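PDB 3SFW: dihydropyrimidinase from Brevibacillus agri, which catalyses the zinc-dependent hydrolytic ring opening of dihydropyrimidines, probably including dihydrouracil. Local coordinates for residues T68-N73 with C317-S322; K79-G84 with P340-R345; V90-T95 with G121-V126; Q196-G201 with R329-K334; P265-L270 with P289-K294. All coordinates share one frame; numbering follows the deposited sequence.

All five contacts lie within the amidohydrolase part of the chain, a TIM-type barrel round two zinc ions. Contact 3 pairs strands 86-93 and 119-124 of the barrel. Contacts 1 and 2 tie the chain around helix 74-83 to residues 317-345, about 250 residues later; they cross along the chain and touch through P318 and P340, with centres about 14 Å apart. Contact 5, nested inside both, meets contact 2 where I341 and R345 pack on P265. Contact 4 is the outlying one, with its centre about 32 Å from that of contact 2. Contacts 1, 3 and 5 come close to the zinc ions, so they probably help shape the surroundings of the metal site.

Contact 1. Residues T68-N73 with C317-S322; sequences TVTSDN and CPFNFS
P318 and T70 meet at the tight end of this contact. P318 O accepts a hydrogen bond from S71 N at 2.8 Å, with the donor above the carbonyl plane. P318 O also takes a CA-H...O contact from T70 CA at 3.2 Å. In T70, chi1 of 58° puts OG1 between the backbone N and the carbonyl carbon and leaves CG2 anti to the latter. There T70 CG2 reaches F319 CZ at 3.6 Å and C317 SG at 3.8 Å. The T70 hydroxyl turns away to H60 O and M63 N. These loops belong to the amidohydrolase barrel: C317 follows closely on D315, a zinc ligand, and H60 is another. D72 runs across the P318 ring at about a right angle, and P318 CG sits 3.6 Å from D72 N. The D72 carboxylate bonds to T76, N412 and H316. The other end is looser. T68 is partly exposed and slides past F319 in the opposite direction, with CG2 3.6 Å from F319 CD1. N320, also partly exposed, brings ND2 to 3.7 Å from S71 CB. S71 OG bonds instead to N412 O. V69 is exposed, and its CB points away from the loop 317-322.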
# COMPACT_ATOMS: atom_id res chain seq x y z
N THR A 68 -20.55 22.61 -29.80
CA THR A 68 -21.27 23.88 -29.50
C THR A 68 -20.33 24.78 -28.70
O THR A 68 -19.10 24.66 -28.86
CB THR A 68 -22.69 23.63 -28.87
OG1 THR A 68 -23.37 24.87 -28.63
CG2 THR A 68 -22.61 22.76 -27.58
N VAL A 69 -20.86 25.74 -27.96
CA VAL A 69 -20.00 26.67 -27.18
C VAL A 69 -20.59 26.78 -25.79
O VAL A 69 -21.80 26.87 -25.66
CB VAL A 69 -19.93 28.05 -27.82
CG1 VAL A 69 -19.10 29.05 -26.96
CG2 VAL A 69 -19.32 27.94 -29.21
N THR A 70 -19.76 26.81 -24.73
CA THR A 70 -20.36 26.87 -23.38
C THR A 70 -21.20 28.12 -23.22
O THR A 70 -20.90 29.20 -23.80
CB THR A 70 -19.32 26.74 -22.22
OG1 THR A 70 -18.33 27.79 -22.33
CG2 THR A 70 -18.65 25.43 -22.28
N SER A 71 -22.24 28.03 -22.38
CA SER A 71 -23.28 29.02 -22.44
C SER A 71 -22.99 30.25 -21.62
O SER A 71 -23.65 31.24 -21.80
CB SER A 71 -24.64 28.44 -22.04
OG SER A 71 -24.64 28.08 -20.68
N ASP A 72 -22.01 30.20 -20.69
CA ASP A 72 -21.54 31.44 -20.07
C ASP A 72 -20.35 31.95 -20.84
O ASP A 72 -19.44 31.18 -21.14
CB ASP A 72 -21.07 31.19 -18.61
CG ASP A 72 -22.20 31.30 -17.60
OD1 ASP A 72 -23.04 32.22 -17.69
OD2 ASP A 72 -22.18 30.49 -16.65
N ASN A 73 -20.32 33.25 -21.12
CA ASN A 73 -19.11 33.87 -21.65
C ASN A 73 -18.35 34.55 -20.51
O ASN A 73 -18.62 34.26 -19.33
CB ASN A 73 -19.44 34.86 -22.79
CG ASN A 73 -20.36 36.02 -22.35
OD1 ASN A 73 -20.88 36.79 -23.20
ND2 ASN A 73 -20.56 36.17 -21.08
N CYS A 317 -18.50 24.42 -17.00
CA CYS A 317 -18.42 24.14 -18.44
C CYS A 317 -19.91 23.97 -18.88
O CYS A 317 -20.34 22.88 -19.24
CB CYS A 317 -17.58 22.86 -18.64
SG CYS A 317 -17.12 22.55 -20.40
N PRO A 318 -20.69 25.07 -18.80
CA PRO A 318 -22.16 24.94 -18.85
C PRO A 318 -22.72 24.80 -20.27
O PRO A 318 -22.25 25.47 -21.22
CB PRO A 318 -22.63 26.25 -18.20
CG PRO A 318 -21.55 27.25 -18.65
CD PRO A 318 -20.27 26.44 -18.44
N PHE A 319 -23.73 23.95 -20.41
CA PHE A 319 -24.53 23.88 -21.65
C PHE A 319 -25.98 23.80 -21.22
O PHE A 319 -26.32 23.02 -20.31
CB PHE A 319 -24.16 22.62 -22.41
CG PHE A 319 -22.72 22.56 -22.84
CD1 PHE A 319 -22.29 23.25 -23.98
CD2 PHE A 319 -21.78 21.82 -22.10
CE1 PHE A 319 -20.93 23.24 -24.36
CE2 PHE A 319 -20.40 21.77 -22.50
CZ PHE A 319 -20.00 22.44 -23.67
N ASN A 320 -26.84 24.56 -21.88
CA ASN A 320 -28.26 24.44 -21.62
C ASN A 320 -28.76 23.02 -21.84
O ASN A 320 -28.34 22.31 -22.76
CB ASN A 320 -29.04 25.40 -22.54
CG ASN A 320 -28.80 26.82 -22.20
OD1 ASN A 320 -29.25 27.29 -21.16
ND2 ASN A 320 -28.03 27.52 -23.04
N PHE A 321 -29.73 22.63 -21.03
CA PHE A 321 -30.41 21.37 -21.20
C PHE A 321 -31.17 21.39 -22.53
O PHE A 321 -31.05 20.46 -23.34
CB PHE A 321 -31.42 21.18 -20.08
CG PHE A 321 -32.12 19.84 -20.13
CD1 PHE A 321 -31.39 18.67 -20.24
CD2 PHE A 321 -33.51 19.76 -20.08
CE1 PHE A 321 -32.03 17.42 -20.26
CE2 PHE A 321 -34.14 18.52 -20.08
CZ PHE A 321 -33.40 17.36 -20.18
N SER A 322 -31.92 22.46 -22.76
CA SER A 322 -32.62 22.60 -24.04
C SER A 322 -31.64 22.99 -25.15
O SER A 322 -30.81 23.93 -25.00
CB SER A 322 -33.75 23.64 -23.93
OG SER A 322 -34.29 23.92 -25.20

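Contact 2. Residues K79-G84 with P340-R345; sequences KAAAFG and PIIEDR
The C-terminal end of helix 74-83 packs here against the loop that leads into helix 345-354, within the amidohydrolase barrel. I342 and E343 carry the loop side. The I342 side chain points at the helix and spreads over two alanines. Its CD1 lies 3.7 Å from A81 CB, and its CG2 lies 4.0 Å from A80 CB. CG1 stands anti to the backbone N (chi1 -157°), which sends the longer branch to A81 and leaves CG2 for A80. E343 runs alongside the last helical turn with an extended chain. Its CG is 3.5 Å from A80 O. OE1 comes near A80 CB and OE2 near F83 CB, and OE1 takes a hydrogen bond from H410 N. The F83 ring in turn stacks on H410. The backbones come nearest at G84, where G84 CA is 3.0 Å from E343 O in a CA-H...O contact. A side chain at G84 would run into that oxygen. Two waters extend the seam within hydrogen-bonding distance. One bridges G84 O and I342 O, and the other bridges G84 O and E343 O. No direct hydrogen bond joins the two segments. The fit therefore rests on I342 against two alanines and on the aliphatic part of E343 alongside the helix, while water links the carbonyls and H410 N meets OE1 of the buried carboxylate.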
# COMPACT_ATOMS: atom_id res chain seq x y z
N LYS A 79 -19.64 37.13 -13.69
CA LYS A 79 -20.65 37.73 -12.82
C LYS A 79 -21.23 36.64 -11.90
O LYS A 79 -21.44 36.86 -10.69
CB LYS A 79 -21.77 38.42 -13.64
CG LYS A 79 -22.85 39.01 -12.81
CD LYS A 79 -23.60 40.12 -13.62
CE LYS A 79 -24.10 39.54 -14.95
NZ LYS A 79 -25.27 38.66 -14.80
N ALA A 80 -21.47 35.45 -12.46
CA ALA A 80 -22.02 34.35 -11.68
C ALA A 80 -21.00 33.90 -10.61
O ALA A 80 -21.34 33.65 -9.47
CB ALA A 80 -22.35 33.18 -12.63
N ALA A 81 -19.73 33.86 -10.98
CA ALA A 81 -18.67 33.54 -10.00
C ALA A 81 -18.73 34.53 -8.85
O ALA A 81 -18.70 34.13 -7.67
CB ALA A 81 -17.28 33.61 -10.68
N ALA A 82 -18.83 35.82 -9.17
CA ALA A 82 -18.84 36.85 -8.12
C ALA A 82 -20.07 36.69 -7.21
O ALA A 82 -19.98 36.76 -5.99
CB ALA A 82 -18.81 38.28 -8.74
N PHE A 83 -21.25 36.44 -7.80
CA PHE A 83 -22.41 36.23 -6.94
C PHE A 83 -22.17 35.04 -6.00
O PHE A 83 -22.87 34.92 -5.00
CB PHE A 83 -23.68 36.02 -7.76
CG PHE A 83 -24.37 37.31 -8.12
CD1 PHE A 83 -24.28 37.81 -9.43
CD2 PHE A 83 -25.13 38.01 -7.17
CE1 PHE A 83 -24.98 38.97 -9.80
CE2 PHE A 83 -25.78 39.22 -7.50
CZ PHE A 83 -25.74 39.68 -8.83
N GLY A 84 -21.36 34.08 -6.47
CA GLY A 84 -21.05 32.84 -5.75
C GLY A 84 -19.86 32.95 -4.79
O GLY A 84 -19.48 31.96 -4.17
N PRO A 340 -22.89 23.27 -14.78
CA PRO A 340 -22.89 24.64 -14.30
C PRO A 340 -22.60 24.68 -12.84
O PRO A 340 -23.49 24.46 -12.01
CB PRO A 340 -24.34 25.15 -14.59
CG PRO A 340 -25.07 23.94 -15.26
CD PRO A 340 -24.25 22.71 -14.82
N ILE A 341 -21.32 24.90 -12.53
CA ILE A 341 -20.82 24.69 -11.18
C ILE A 341 -20.21 25.98 -10.56
O ILE A 341 -19.97 26.06 -9.35
CB ILE A 341 -19.72 23.54 -11.21
CG1 ILE A 341 -20.17 22.32 -12.01
CG2 ILE A 341 -19.33 23.12 -9.74
CD1 ILE A 341 -21.43 21.62 -11.40
N ILE A 342 -19.93 26.99 -11.37
CA ILE A 342 -19.11 28.11 -10.86
C ILE A 342 -19.75 28.83 -9.66
O ILE A 342 -19.05 29.26 -8.74
CB ILE A 342 -18.71 29.08 -11.98
CG1 ILE A 342 -17.45 29.86 -11.59
CG2 ILE A 342 -19.89 30.06 -12.34
CD1 ILE A 342 -16.87 30.66 -12.84
N GLU A 343 -21.08 28.97 -9.68
CA GLU A 343 -21.70 29.85 -8.74
C GLU A 343 -21.85 29.24 -7.34
O GLU A 343 -21.76 29.94 -6.33
CB GLU A 343 -23.08 30.25 -9.26
CG GLU A 343 -23.75 31.31 -8.38
CD GLU A 343 -24.91 32.01 -9.07
OE1 GLU A 343 -25.08 31.85 -10.31
OE2 GLU A 343 -25.65 32.74 -8.37
N ASP A 344 -21.97 27.92 -7.28
CA ASP A 344 -22.30 27.27 -6.00
C ASP A 344 -21.12 26.66 -5.28
O ASP A 344 -21.26 26.12 -4.13
CB ASP A 344 -23.44 26.29 -6.19
CG ASP A 344 -24.68 26.99 -6.68
OD1 ASP A 344 -25.07 28.02 -6.05
OD2 ASP A 344 -25.17 26.59 -7.75
N ARG A 345 -19.94 26.79 -5.89
CA ARG A 345 -18.72 26.13 -5.33
C ARG A 345 -18.49 26.53 -3.86
O ARG A 345 -18.29 25.64 -2.99
CB ARG A 345 -17.46 26.48 -6.17
CG ARG A 345 -16.16 25.88 -5.56
CD ARG A 345 -14.91 26.28 -6.42
NE ARG A 345 -14.72 27.72 -6.40
CZ ARG A 345 -13.64 28.34 -5.93
NH1 ARG A 345 -12.61 27.63 -5.45
NH2 ARG A 345 -13.60 29.68 -5.93
O HOH W 1 -18.29 30.11 -6.04
O HOH W 2 -21.32 30.00 -3.55

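Contact 3. Residues V90-T95 with G121-V126; sequences VDFCLT and GFHLMV
F92 lays one ring face over H123, whose CD2 sits 3.3 Å above the centre of the phenyl plane. The two ring planes are 36° apart. V90 CG1 lies over one face of the H123 imidazole, though its modelled closeness is doubtful. The imidazole's nitrogens bond outward to S148 OG and P57 O. Behind these side chains are parallel strands 86-93 and 119-124, joined through helix 101-112 as a beta-alpha-beta unit of the barrel. D91 N to G121 O, H123 N to D91 O and C93 N to H123 O make the ladder. M125 N to C93 O, 2.9 Å, continues it past the strand ends. There T95 OG1 donates to M125 O at 2.9 Å, from above the carbonyl plane, and T95 N makes a weak bond to M125 SD. C93 and L124 share the other sheet face, with C93 SG 3.7 Å from L124 CD1. F92 also meets the rings of H58 and H60, both zinc ligands. With an alanine in place of F92, H123 CD2 would probably lose the phenyl face it rests on, and H58 and H60 the ring packed against them. H123 bonds through ND1 to S148 and through NE2 to P57, which probably fixes its ring in rotation.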
# COMPACT_ATOMS: atom_id res chain seq x y z
N VAL A 90 -9.23 31.07 -13.14
CA VAL A 90 -8.15 30.75 -14.05
C VAL A 90 -8.74 29.81 -15.07
O VAL A 90 -9.22 28.69 -14.72
CB VAL A 90 -6.91 30.12 -13.35
CG1 VAL A 90 -5.70 30.16 -14.33
CG2 VAL A 90 -6.57 30.92 -12.03
N ASP A 91 -8.83 30.32 -16.30
CA ASP A 91 -9.58 29.64 -17.37
C ASP A 91 -8.63 28.91 -18.33
O ASP A 91 -7.51 29.35 -18.57
CB ASP A 91 -10.35 30.74 -18.13
CG ASP A 91 -11.45 30.18 -19.01
OD1 ASP A 91 -11.16 29.89 -20.19
OD2 ASP A 91 -12.60 30.03 -18.50
N PHE A 92 -9.09 27.79 -18.90
CA PHE A 92 -8.28 27.04 -19.86
C PHE A 92 -8.30 27.58 -21.30
O PHE A 92 -9.27 27.37 -22.06
CB PHE A 92 -8.70 25.55 -19.83
CG PHE A 92 -8.31 24.85 -18.56
CD1 PHE A 92 -9.20 24.73 -17.50
CD2 PHE A 92 -7.05 24.32 -18.44
CE1 PHE A 92 -8.85 24.10 -16.34
CE2 PHE A 92 -6.67 23.70 -17.25
CZ PHE A 92 -7.57 23.61 -16.18
N CYS A 93 -7.15 28.12 -21.70
CA CYS A 93 -6.93 28.52 -23.10
C CYS A 93 -6.59 27.29 -23.95
O CYS A 93 -5.56 26.60 -23.74
CB CYS A 93 -5.79 29.53 -23.13
SG CYS A 93 -5.29 29.96 -24.82
N LEU A 94 -7.48 26.95 -24.88
CA LEU A 94 -7.29 25.74 -25.68
C LEU A 94 -6.44 26.04 -26.89
O LEU A 94 -6.48 27.15 -27.43
CB LEU A 94 -8.64 25.21 -26.14
CG LEU A 94 -9.64 24.99 -25.03
CD1 LEU A 94 -10.92 24.36 -25.67
CD2 LEU A 94 -9.07 24.04 -23.92
N THR A 95 -5.74 25.03 -27.36
CA THR A 95 -4.89 25.16 -28.56
C THR A 95 -5.21 24.04 -29.55
O THR A 95 -5.82 23.03 -29.20
CB THR A 95 -3.40 25.05 -28.19
OG1 THR A 95 -3.14 23.77 -27.58
CG2 THR A 95 -3.03 26.15 -27.23
N GLY A 121 -6.92 34.66 -14.80
CA GLY A 121 -5.71 34.25 -15.45
C GLY A 121 -6.06 33.19 -16.46
O GLY A 121 -7.25 32.80 -16.58
N PHE A 122 -5.04 32.74 -17.20
CA PHE A 122 -5.22 31.61 -18.10
C PHE A 122 -4.24 30.49 -17.77
O PHE A 122 -3.05 30.74 -17.53
CB PHE A 122 -4.97 32.03 -19.57
CG PHE A 122 -5.94 33.08 -20.08
CD1 PHE A 122 -7.32 33.02 -19.78
CD2 PHE A 122 -5.46 34.14 -20.85
CE1 PHE A 122 -8.16 34.02 -20.15
CE2 PHE A 122 -6.33 35.17 -21.25
CZ PHE A 122 -7.67 35.09 -20.93
N HIS A 123 -4.71 29.23 -17.93
CA HIS A 123 -3.80 28.08 -18.17
C HIS A 123 -3.67 27.89 -19.69
O HIS A 123 -4.53 28.32 -20.45
CB HIS A 123 -4.38 26.77 -17.59
CG HIS A 123 -5.00 26.89 -16.24
ND1 HIS A 123 -4.25 27.06 -15.07
CD2 HIS A 123 -6.30 26.79 -15.86
CE1 HIS A 123 -5.09 27.04 -14.04
NE2 HIS A 123 -6.34 26.96 -14.50
N LEU A 124 -2.70 27.09 -20.12
CA LEU A 124 -2.56 26.83 -21.59
C LEU A 124 -2.57 25.33 -21.88
O LEU A 124 -1.74 24.59 -21.33
CB LEU A 124 -1.24 27.43 -22.10
CG LEU A 124 -1.04 27.26 -23.61
CD1 LEU A 124 -2.08 28.11 -24.36
CD2 LEU A 124 0.37 27.76 -23.92
N MET A 125 -3.49 24.90 -22.73
CA MET A 125 -3.52 23.50 -23.24
C MET A 125 -2.31 23.20 -24.12
O MET A 125 -1.96 24.01 -24.98
CB MET A 125 -4.79 23.28 -24.03
CG MET A 125 -4.78 21.94 -24.80
SD MET A 125 -6.37 21.94 -25.72
CE MET A 125 -5.96 20.62 -26.90
N VAL A 126 -1.65 22.08 -23.89
CA VAL A 126 -0.58 21.59 -24.83
C VAL A 126 -1.12 20.34 -25.52
O VAL A 126 -1.54 19.39 -24.84
CB VAL A 126 0.75 21.30 -24.08
CG1 VAL A 126 1.84 20.81 -25.03
CG2 VAL A 126 1.22 22.58 -23.37

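Contact 4. Residues Q196-G201 with R329-K334; sequences QALAEG and RRDFTK
L198 buries more surface here than any other residue, and it reaches from the end of helix 187-199 to a short 3-10 turn at 332-334. The helix closes in a Schellman motif at G201, where phi is positive. The contact lies toward the outside of the amidohydrolase barrel domain, with its centre about 29 Å from the centre of the chain. L198 CG stands anti to the carbonyl carbon (chi1 -71°), and the two methyls part over the turn. CD1 meets T333 CG2 tip to tip at 3.8 Å. CD2 lies 3.5 Å from D331 OD1 and 3.9 Å from F332 CE1. F332 is second in buried surface. Its ring edge takes A197 CB near the ring plane, with F332 CE1 4.0 Å from A197 CB. The ring also packs on T194, Y207 and H208, so it sits between two helices. Within the turn, T333 CG2 lies over one face of the ring, toward the rim. No hydrogen bond crosses between the two segments; the join is apolar, with D331 OD1 lying against both L198 methyls. That oxygen has polar partners inside its own turn. T333 N bonds to it in an Asx turn. T333 OG1 also donates to D331 OD1, at 2.7 Å, and both donors come from the same face of the carboxylate.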
# COMPACT_ATOMS: atom_id res chain seq x y z
N GLN A 196 -18.28 0.44 -28.10
CA GLN A 196 -18.92 -0.83 -27.78
C GLN A 196 -20.33 -0.59 -27.24
O GLN A 196 -21.31 -1.27 -27.65
CB GLN A 196 -18.08 -1.58 -26.75
CG GLN A 196 -18.74 -2.80 -26.11
CD GLN A 196 -17.81 -3.50 -25.11
OE1 GLN A 196 -16.88 -4.22 -25.51
NE2 GLN A 196 -18.02 -3.24 -23.82
N ALA A 197 -20.47 0.42 -26.39
CA ALA A 197 -21.78 0.71 -25.81
C ALA A 197 -22.77 1.02 -26.92
O ALA A 197 -23.91 0.53 -26.93
CB ALA A 197 -21.70 1.93 -24.82
N LEU A 198 -22.35 1.86 -27.85
CA LEU A 198 -23.24 2.33 -28.91
C LEU A 198 -23.59 1.17 -29.85
O LEU A 198 -24.73 1.06 -30.31
CB LEU A 198 -22.59 3.44 -29.70
CG LEU A 198 -22.42 4.80 -29.02
CD1 LEU A 198 -21.72 5.73 -30.02
CD2 LEU A 198 -23.80 5.37 -28.59
N ALA A 199 -22.60 0.32 -30.12
CA ALA A 199 -22.82 -0.90 -30.92
C ALA A 199 -23.87 -1.81 -30.31
O ALA A 199 -24.53 -2.57 -31.02
CB ALA A 199 -21.50 -1.65 -31.11
N GLU A 200 -24.01 -1.77 -28.99
CA GLU A 200 -24.97 -2.64 -28.31
C GLU A 200 -26.32 -1.96 -28.12
O GLU A 200 -27.20 -2.52 -27.49
CB GLU A 200 -24.42 -3.07 -26.96
CG GLU A 200 -23.09 -3.80 -27.07
CD GLU A 200 -22.69 -4.48 -25.78
OE1 GLU A 200 -22.32 -3.77 -24.82
OE2 GLU A 200 -22.74 -5.73 -25.75
N GLY A 201 -26.46 -0.74 -28.66
CA GLY A 201 -27.70 0.02 -28.53
C GLY A 201 -27.85 0.74 -27.19
O GLY A 201 -28.94 1.23 -26.85
N ARG A 329 -29.43 13.54 -27.55
CA ARG A 329 -30.58 12.64 -27.53
C ARG A 329 -30.28 11.48 -28.47
O ARG A 329 -29.91 11.68 -29.66
CB ARG A 329 -31.84 13.37 -27.99
CG ARG A 329 -32.47 14.18 -26.92
CD ARG A 329 -33.88 14.55 -27.29
NE ARG A 329 -34.44 15.47 -26.31
CZ ARG A 329 -35.11 15.08 -25.24
NH1 ARG A 329 -35.26 13.78 -24.98
NH2 ARG A 329 -35.60 16.00 -24.40
N ARG A 330 -30.44 10.27 -27.96
CA ARG A 330 -30.20 9.08 -28.73
C ARG A 330 -28.75 8.67 -28.83
O ARG A 330 -28.45 7.65 -29.42
N ASP A 331 -27.82 9.49 -28.32
CA ASP A 331 -26.40 9.11 -28.44
C ASP A 331 -25.58 9.87 -27.40
O ASP A 331 -25.27 11.04 -27.61
CB ASP A 331 -25.88 9.47 -29.85
CG ASP A 331 -24.42 9.16 -30.05
OD1 ASP A 331 -23.72 8.81 -29.06
OD2 ASP A 331 -23.94 9.28 -31.22
N PHE A 332 -25.34 9.24 -26.25
CA PHE A 332 -24.75 9.96 -25.10
C PHE A 332 -23.37 10.54 -25.46
O PHE A 332 -22.90 11.47 -24.80
CB PHE A 332 -24.61 9.02 -23.91
CG PHE A 332 -23.56 7.96 -24.11
CD1 PHE A 332 -23.88 6.73 -24.63
CD2 PHE A 332 -22.24 8.19 -23.74
CE1 PHE A 332 -22.90 5.75 -24.83
CE2 PHE A 332 -21.28 7.21 -23.88
CZ PHE A 332 -21.59 6.00 -24.46
N THR A 333 -22.71 9.98 -26.48
CA THR A 333 -21.39 10.49 -26.87
C THR A 333 -21.46 11.88 -27.48
O THR A 333 -20.44 12.57 -27.58
CB THR A 333 -20.60 9.54 -27.84
OG1 THR A 333 -21.17 9.61 -29.16
CG2 THR A 333 -20.48 8.08 -27.32
N LYS A 334 -22.64 12.31 -27.88
CA LYS A 334 -22.82 13.65 -28.44
C LYS A 334 -23.41 14.65 -27.47
O LYS A 334 -23.72 15.77 -27.85
CB LYS A 334 -23.64 13.60 -29.73
CG LYS A 334 -22.91 12.80 -30.82
CD LYS A 334 -23.65 12.89 -32.16
CE LYS A 334 -22.84 12.13 -33.23
NZ LYS A 334 -23.77 11.60 -34.27

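Contact 5. Residues P265-L270 with P289-K294; sequences PQYLVL and PPLREK
Y267 reaches from a short helix to the carbonyl of P289, and its side chain can be traced outward atom by atom. CB leaves the helix with CG anti to the carbonyl carbon (chi1 -55°), which carries the ring along the loop 289-294. CD2 passes L291 CD2 at 4.1 Å. Further out, CE2 comes 3.2 Å from P289 O, with P290 O farther off. CZ lies 3.9 Å from P289 CG, and the tyrosine and proline side chains cross at about a right angle. At the tip, OH donates to P289 O at 2.6 Å, with the donor tilted only 15° from the carbonyl plane. Q266 CG sits over the centre of one ring face. The helix 265-269 follows barrel strand 258-263, and the loop leads into helix 295-305. P289, which follows a cis peptide bond, also packs on the zinc ligand H239. A phenylalanine in place of Y267 would probably leave P289 O without its hydroxyl partner and the loop beside H239 less firmly held. L291 packs beside the helix end. Its CD2 is 3.4 Å from Q266 O and 3.9 Å from L270 CB. A water donates to L270 O and accepts from R292 N, while the R292 guanidinium pairs with E217. A second water takes a bond from K294 NZ, which also bonds Q297, and gives a weak one to V269 O.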
# COMPACT_ATOMS: atom_id res chain seq x y z
N PRO A 265 -17.14 20.40 -6.57
CA PRO A 265 -18.32 20.19 -5.75
C PRO A 265 -19.16 19.02 -6.26
O PRO A 265 -19.75 18.29 -5.45
CB PRO A 265 -19.10 21.49 -5.91
CG PRO A 265 -18.05 22.53 -6.23
CD PRO A 265 -17.01 21.79 -7.04
N GLN A 266 -19.27 18.87 -7.58
CA GLN A 266 -20.11 17.76 -8.15
C GLN A 266 -19.67 16.38 -7.70
O GLN A 266 -20.51 15.49 -7.50
CB GLN A 266 -20.21 17.85 -9.70
CG GLN A 266 -18.84 17.84 -10.49
CD GLN A 266 -18.23 19.26 -10.57
OE1 GLN A 266 -18.37 20.05 -9.63
NE2 GLN A 266 -17.54 19.55 -11.65
N TYR A 267 -18.38 16.20 -7.43
CA TYR A 267 -17.91 14.87 -7.02
C TYR A 267 -18.04 14.67 -5.52
O TYR A 267 -17.96 13.56 -5.06
CB TYR A 267 -16.47 14.61 -7.51
CG TYR A 267 -16.35 14.81 -9.00
CD1 TYR A 267 -15.59 15.86 -9.54
CD2 TYR A 267 -17.03 13.94 -9.89
CE1 TYR A 267 -15.51 16.08 -10.92
CE2 TYR A 267 -16.93 14.12 -11.27
CZ TYR A 267 -16.17 15.19 -11.78
OH TYR A 267 -16.09 15.34 -13.16
N LEU A 268 -18.25 15.77 -4.78
CA LEU A 268 -18.45 15.73 -3.34
C LEU A 268 -19.89 15.42 -2.92
O LEU A 268 -20.10 14.78 -1.90
CB LEU A 268 -17.94 17.01 -2.63
CG LEU A 268 -16.42 17.24 -2.79
CD1 LEU A 268 -16.07 18.71 -2.32
CD2 LEU A 268 -15.64 16.18 -1.99
N VAL A 269 -20.86 15.89 -3.70
CA VAL A 269 -22.23 15.95 -3.25
C VAL A 269 -23.20 15.28 -4.24
O VAL A 269 -24.38 15.14 -3.91
CB VAL A 269 -22.68 17.44 -2.93
CG1 VAL A 269 -22.90 18.30 -4.21
CG2 VAL A 269 -23.93 17.48 -2.12
N LEU A 270 -22.72 14.94 -5.43
CA LEU A 270 -23.54 14.22 -6.43
C LEU A 270 -22.97 12.87 -6.76
O LEU A 270 -21.80 12.62 -6.52
CB LEU A 270 -23.69 15.04 -7.73
CG LEU A 270 -24.29 16.44 -7.61
CD1 LEU A 270 -24.26 17.15 -8.98
CD2 LEU A 270 -25.75 16.41 -7.13
N PRO A 289 -14.45 13.50 -15.53
CA PRO A 289 -14.87 12.13 -15.25
C PRO A 289 -16.28 12.09 -14.77
O PRO A 289 -16.82 13.08 -14.30
CB PRO A 289 -13.93 11.68 -14.12
CG PRO A 289 -13.44 12.97 -13.50
CD PRO A 289 -13.33 13.92 -14.66
N PRO A 290 -16.94 10.93 -14.97
CA PRO A 290 -18.37 10.91 -14.64
C PRO A 290 -18.59 10.92 -13.13
O PRO A 290 -17.72 10.54 -12.35
CB PRO A 290 -18.82 9.56 -15.23
CG PRO A 290 -17.57 8.67 -15.15
CD PRO A 290 -16.39 9.64 -15.38
N LEU A 291 -19.82 11.19 -12.73
CA LEU A 291 -20.23 10.98 -11.33
C LEU A 291 -20.01 9.52 -10.95
O LEU A 291 -20.06 8.63 -11.82
CB LEU A 291 -21.72 11.38 -11.19
CG LEU A 291 -21.97 12.87 -11.32
CD1 LEU A 291 -23.47 13.18 -11.12
CD2 LEU A 291 -21.15 13.64 -10.27
N ARG A 292 -19.72 9.29 -9.66
CA ARG A 292 -19.21 8.02 -9.14
C ARG A 292 -20.19 7.44 -8.12
O ARG A 292 -21.08 8.14 -7.60
CB ARG A 292 -17.86 8.25 -8.42
CG ARG A 292 -16.79 8.92 -9.30
CD ARG A 292 -16.58 8.04 -10.60
NE ARG A 292 -15.32 8.40 -11.30
CZ ARG A 292 -14.93 7.84 -12.45
NH1 ARG A 292 -15.67 6.86 -13.02
NH2 ARG A 292 -13.77 8.19 -13.01
N GLU A 293 -19.98 6.18 -7.78
CA GLU A 293 -20.73 5.56 -6.67
C GLU A 293 -20.54 6.44 -5.44
O GLU A 293 -19.44 6.92 -5.18
CB GLU A 293 -20.20 4.16 -6.42
CG GLU A 293 -20.59 3.19 -7.53
CD GLU A 293 -19.94 1.79 -7.39
OE1 GLU A 293 -18.91 1.61 -6.70
OE2 GLU A 293 -20.31 0.93 -8.20
N LYS A 294 -21.60 6.63 -4.67
CA LYS A 294 -21.62 7.66 -3.66
C LYS A 294 -20.51 7.46 -2.61
O LYS A 294 -20.03 8.45 -2.02
CB LYS A 294 -22.99 7.66 -2.96
CG LYS A 294 -23.18 8.83 -1.98
CD LYS A 294 -24.64 8.91 -1.52
CE LYS A 294 -24.76 9.87 -0.32
NZ LYS A 294 -24.43 11.32 -0.70
O HOH W 3 -24.97 11.88 -3.61
O HOH W 4 -19.42 11.60 -7.96